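Local coordinates for protein geranyltranstransferase (Stenotrophomonas maltophilia, PDB 7LBJ) that probably builds isoprenoid diphosphate chains as a magnesium-dependent trans-prenyltransferase of the FPP/GGPP synthase family, at residues 78-83 with 131-136; 147-152 with 191-196. All blocks are in the same frame, centred on the assembly; numbering follows the deposited sequence. Where two conformers were deposited one is given.

Interaction 1. Residues 78-83 with 131-136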
loop_
_atom_site.group_PDB
_atom_site.type_symbol
_atom_site.label_atom_id
_atom_site.label_comp_id
_atom_site.label_asym_id
_atom_site.label_seq_id
_atom_site.Cartn_x
_atom_site.Cartn_y
_atom_site.Cartn_z
ATOM N N ALA A 78 13.939 3.704 6.994
ATOM C CA ALA A 78 14.828 3.493 5.851
ATOM C C ALA A 78 14.344 2.345 4.978
ATOM O O ALA A 78 14.332 2.453 3.743
ATOM C CB ALA A 78 16.262 3.248 6.331
ATOM N N MET A 79 13.908 1.242 5.591
ATOM C CA MET A 79 13.351 0.162 4.784
ATOM C C MET A 79 12.070 0.597 4.081
ATOM O O MET A 79 11.839 0.242 2.916
ATOM C CB MET A 79 13.080 -1.068 5.658
ATOM C CG MET A 79 14.332 -1.813 6.055
ATOM S SD MET A 79 13.926 -3.403 6.835
ATOM C CE MET A 79 13.447 -2.818 8.448
ATOM N N SER A 80 11.215 1.349 4.765
ATOM C CA SER A 80 9.911 1.653 4.177
ATOM C C SER A 80 10.064 2.440 2.875
ATOM O O SER A 80 9.333 2.198 1.909
ATOM C CB SER A 80 9.026 2.414 5.172
ATOM O OG SER A 80 9.415 3.779 5.276
ATOM N N VAL A 81 11.036 3.358 2.808
ATOM C CA VAL A 81 11.101 4.151 1.585
ATOM C C VAL A 81 11.690 3.330 0.453
ATOM O O VAL A 81 11.332 3.548 -0.715
ATOM C CB VAL A 81 11.864 5.480 1.789
ATOM C CG1 VAL A 81 11.105 6.377 2.759
ATOM C CG2 VAL A 81 13.299 5.232 2.280
ATOM N N GLU A 82 12.592 2.386 0.762
ATOM C CA GLU A 82 13.142 1.525 -0.284
ATOM C C GLU A 82 12.098 0.537 -0.786
ATOM O O GLU A 82 12.082 0.216 -1.982
ATOM C CB GLU A 82 14.390 0.782 0.225
ATOM C CG GLU A 82 15.191 0.033 -0.844
ATOM C CD GLU A 82 15.866 0.951 -1.864
ATOM O OE1 GLU A 82 15.721 2.185 -1.767
ATOM O OE2 GLU A 82 16.556 0.440 -2.776
ATOM N N LEU A 83 11.209 0.068 0.112
ATOM C CA LEU A 83 10.125 -0.830 -0.298
ATOM C C LEU A 83 9.103 -0.120 -1.179
ATOM O O LEU A 83 8.604 -0.706 -2.152
ATOM C CB LEU A 83 9.438 -1.452 0.935
ATOM C CG LEU A 83 10.382 -2.421 1.660
ATOM C CD1 LEU A 83 9.841 -2.776 3.033
ATOM C CD2 LEU A 83 10.621 -3.699 0.838
ATOM N N GLY A 131 3.551 -1.749 7.022
ATOM C CA GLY A 131 3.593 -2.630 8.194
ATOM C C GLY A 131 4.857 -2.444 9.019
ATOM O O GLY A 131 4.812 -2.407 10.253
ATOM N N LEU A 132 6.000 -2.272 8.353
ATOM C CA LEU A 132 7.239 -2.083 9.104
ATOM C C LEU A 132 7.213 -0.804 9.924
ATOM O O LEU A 132 7.725 -0.777 11.051
ATOM C CB LEU A 132 8.429 -2.059 8.145
ATOM C CG LEU A 132 8.821 -3.440 7.674
ATOM C CD1 LEU A 132 9.780 -3.267 6.497
ATOM C CD2 LEU A 132 9.519 -4.151 8.826
ATOM N N LEU A 133 6.640 0.273 9.371
ATOM C CA LEU A 133 6.488 1.508 10.144
ATOM C C LEU A 133 5.530 1.302 11.305
ATOM O O LEU A 133 5.797 1.740 12.431
ATOM C CB LEU A 133 5.988 2.662 9.264
ATOM C CG LEU A 133 6.930 3.253 8.211
ATOM C CD1 LEU A 133 6.220 4.377 7.429
ATOM C CD2 LEU A 133 8.235 3.735 8.867
ATOM N N ALA A 134 4.381 0.684 11.041
ATOM C CA ALA A 134 3.420 0.500 12.122
ATOM C C ALA A 134 3.992 -0.380 13.233
ATOM O O ALA A 134 3.598 -0.238 14.399
ATOM C CB ALA A 134 2.114 -0.084 11.568
ATOM N N ASP A 135 4.918 -1.282 12.900
ATOM C CA ASP A 135 5.487 -2.214 13.877
ATOM C C ASP A 135 6.787 -1.699 14.478
ATOM O O ASP A 135 7.399 -2.410 15.280
ATOM C CB ASP A 135 5.764 -3.585 13.225
ATOM C CG ASP A 135 4.484 -4.401 12.912
ATOM O OD1 ASP A 135 3.434 -4.194 13.555
ATOM O OD2 ASP A 135 4.553 -5.300 12.030
ATOM N N ALA A 136 7.248 -0.512 14.079
ATOM C CA ALA A 136 8.570 -0.034 14.505
ATOM C C ALA A 136 8.670 0.107 16.033
ATOM O O ALA A 136 7.687 0.402 16.716
ATOM C CB ALA A 136 8.893 1.303 13.839
#

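Interaction 2. Residues 147-152 with 191-196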
loop_
_atom_site.group_PDB
_atom_site.type_symbol
_atom_site.label_atom_id
_atom_site.label_comp_id
_atom_site.label_asym_id
_atom_site.label_seq_id
_atom_site.Cartn_x
_atom_site.Cartn_y
_atom_site.Cartn_z
ATOM N N LEU A 147 4.151 7.334 9.133
ATOM C CA LEU A 147 3.162 6.721 8.252
ATOM C C LEU A 147 2.380 7.765 7.471
ATOM O O LEU A 147 2.119 7.575 6.280
ATOM C CB LEU A 147 2.193 5.854 9.045
ATOM C CG LEU A 147 2.721 4.475 9.452
ATOM C CD1 LEU A 147 2.162 4.074 10.808
ATOM C CD2 LEU A 147 2.317 3.459 8.429
ATOM N N GLN A 148 1.982 8.865 8.120
ATOM C CA GLN A 148 1.334 9.939 7.375
ATOM C C GLN A 148 2.251 10.458 6.279
ATOM O O GLN A 148 1.813 10.724 5.144
ATOM C CB GLN A 148 0.966 11.086 8.314
ATOM C CG GLN A 148 -0.072 10.768 9.372
ATOM C CD GLN A 148 -0.223 11.906 10.362
ATOM O OE1 GLN A 148 0.757 12.381 10.931
ATOM N NE2 GLN A 148 -1.439 12.361 10.555
ATOM N N THR A 149 3.528 10.651 6.616
ATOM C CA THR A 149 4.478 11.184 5.638
ATOM C C THR A 149 4.585 10.255 4.439
ATOM O O THR A 149 4.524 10.696 3.281
ATOM C CB THR A 149 5.854 11.376 6.304
ATOM O OG1 THR A 149 5.753 12.398 7.303
ATOM C CG2 THR A 149 6.934 11.785 5.284
ATOM N N LEU A 150 4.759 8.950 4.702
ATOM C CA LEU A 150 4.982 8.004 3.612
ATOM C C LEU A 150 3.736 7.851 2.751
ATOM O O LEU A 150 3.831 7.781 1.517
ATOM C CB LEU A 150 5.404 6.642 4.178
ATOM C CG LEU A 150 5.834 5.634 3.112
ATOM C CD1 LEU A 150 7.124 6.110 2.407
ATOM C CD2 LEU A 150 6.065 4.275 3.793
ATOM N N ALA A 151 2.556 7.802 3.379
ATOM C CA ALA A 151 1.325 7.670 2.601
ATOM C C ALA A 151 1.111 8.884 1.710
ATOM O O ALA A 151 0.759 8.753 0.528
ATOM C CB ALA A 151 0.123 7.486 3.523
ATOM N N HIS A 152 1.294 10.085 2.262
ATOM C CA HIS A 152 1.087 11.286 1.451
ATOM C C HIS A 152 2.034 11.316 0.262
ATOM O O HIS A 152 1.640 11.703 -0.853
ATOM C CB HIS A 152 1.270 12.559 2.280
ATOM C CG HIS A 152 1.008 13.813 1.500
ATOM N ND1 HIS A 152 2.004 14.699 1.148
ATOM C CD2 HIS A 152 -0.139 14.317 0.982
ATOM C CE1 HIS A 152 1.481 15.696 0.456
ATOM N NE2 HIS A 152 0.183 15.489 0.341
ATOM N N ILE A 191 11.460 11.201 -2.199
ATOM C CA ILE A 191 12.766 11.673 -1.757
ATOM C C ILE A 191 12.624 12.651 -0.596
ATOM O O ILE A 191 13.379 12.576 0.389
ATOM C CB ILE A 191 13.527 12.271 -2.953
ATOM C CG1 ILE A 191 14.109 11.113 -3.773
ATOM C CG2 ILE A 191 14.624 13.227 -2.481
ATOM C CD1 ILE A 191 14.595 11.521 -5.191
ATOM N N ARG A 192 11.655 13.574 -0.674
ATOM C CA ARG A 192 11.399 14.458 0.463
ATOM C C ARG A 192 10.891 13.675 1.668
ATOM O O ARG A 192 11.243 13.990 2.808
ATOM C CB ARG A 192 10.404 15.554 0.085
ATOM C CG ARG A 192 10.987 16.567 -0.907
ATOM C CD ARG A 192 9.874 17.328 -1.588
ATOM N NE ARG A 192 9.127 18.156 -0.642
ATOM C CZ ARG A 192 8.086 18.904 -0.979
ATOM N NH1 ARG A 192 7.623 18.917 -2.220
ATOM N NH2 ARG A 192 7.495 19.655 -0.052
ATOM N N ALA A 193 10.071 12.644 1.443
ATOM C CA ALA A 193 9.613 11.834 2.576
ATOM C C ALA A 193 10.781 11.176 3.290
ATOM O O ALA A 193 10.793 11.089 4.524
ATOM C CB ALA A 193 8.612 10.764 2.120
ATOM N N ALA A 194 11.770 10.690 2.535
ATOM C CA ALA A 194 12.891 10.014 3.172
ATOM C C ALA A 194 13.621 10.966 4.107
ATOM O O ALA A 194 13.883 10.630 5.268
ATOM C CB ALA A 194 13.848 9.446 2.125
ATOM N N VAL A 195 13.906 12.183 3.635
ATOM C CA VAL A 195 14.585 13.160 4.488
ATOM C C VAL A 195 13.704 13.538 5.677
ATOM O O VAL A 195 14.184 13.653 6.811
ATOM C CB VAL A 195 14.985 14.388 3.655
ATOM C CG1 VAL A 195 15.439 15.564 4.568
ATOM C CG2 VAL A 195 16.082 13.978 2.636
ATOM N N ARG A 196 12.404 13.746 5.440
ATOM C CA ARG A 196 11.528 14.140 6.544
ATOM C C ARG A 196 11.462 13.056 7.610
ATOM O O ARG A 196 11.464 13.358 8.813
ATOM C CB ARG A 196 10.128 14.463 6.017
ATOM C CG ARG A 196 9.139 14.757 7.129
ATOM C CD ARG A 196 7.759 15.135 6.565
ATOM N NE ARG A 196 6.769 15.191 7.633
ATOM C CZ ARG A 196 6.585 16.237 8.422
ATOM N NH1 ARG A 196 7.270 17.360 8.255
ATOM N NH2 ARG A 196 5.675 16.164 9.394
#

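Interaction 1. Residues 78-83 with 131-136
Leu132 swings its branch beside its own backbone N, with CG anti to the carbonyl carbon (chi1 -77°), and this brings CD1 against both Met79 and Leu83 on the facing helix. One methyl serves two partners that lie one helical turn apart. Its contact with Leu83 is end to end between methyls, CD1 of Leu83 to CD1 of Leu132 at 3.5 Å, tighter than usual for two carbons. Toward Met79 the spacing is ordinary: CB of Met79 stands 4.1 Å from CD1 of Leu132. A bend at the third torsion of Met79 (chi3 -77°) then folds the thioether back, placing CE 4.2 Å from CD2 of Leu132, its other branch. In both pairs the side chains meet nearly at right angles.

Ser80 supplies the neighbouring patch and makes no hydrogen bond to residues 131-136. Its OG turns back to the carbonyl O of Ala77, and this bond satisfies the buried hydroxyl while CB, 3.8 Å from CG of Leu133, and OG, 3.8 Å from CD2 of Leu133, both rest against it. The two helices run roughly antiparallel and meet by van der Waals packing in the all-alpha isoprenoid synthase fold. Helix 11-29 lies against Met79 through Ile22, Gln25 and Leu26, whereas Met197 of helix 176-201 meets both Ser80 and Leu133, so the seam between helices 75-92 and 115-134 lies within a wider bundle.

Interaction 2. Residues 147-152 with 191-196
The guanidinium group of Arg196 receives Thr149 at its edge: OG1 of Thr149 lies practically in the guanidinium plane, where the N-H of NE can point at it. The resulting hydrogen bond, NE of Arg196 to OG1 of Thr149, is 3.0 Å long and moderately bent, with 148° at the hydrogen. The arginine reaches this position with CG anti to its backbone N (chi1 175°) and a chain extended as far as NE, and the last torsion (chi4 83°) turns the flat group at a steep angle to the chain. The hydrocarbon part of the arginine also takes part, since its CD passes 3.7 Å from CG2 of Thr149.

Helices 140-154 and 176-201 run antiparallel here, neighbours in the helical bundle of the isoprenoid synthase fold. They come close where a small residue faces the threonine, and the CA atoms of Thr149 and Ala193 are 6.0 Å apart. CG2 of Thr149 meets CB of Ala193 at 3.7 Å, so one branch of the threonine packs while the other bonds.

OG1 of Thr149 is gripped twice, accepting from the arginine and bonding as well to the carbonyl O of Ala145, one turn earlier in its own helix. Met197 and Leu200 add further apolar contacts to Thr149, and elsewhere on helix 140-154 Leu147 packs on Leu147 of the second subunit.

From the N terminus, helix 75-92 is the first of the four contacting helices, and interaction 1 closes when helix 115-134 returns alongside it, a loop holding mostly helix and a short two-stranded hairpin. Helix 140-154 comes next, and interaction 2 closes a second, largely helical loop at helix 176-201. The loops are in series, neither enclosing nor crossing the other, yet the centres of the contacts lie only about 11 Å apart. Leu150, on the first segment of interaction 2, touches interaction 1: its CD2 sits 3.6 Å from CD1 of Leu133, and Leu147 also packs on Leu133. Four helices are thus joined side to side, and both 131-136 and 147-152 reach the second subunit of the dimer.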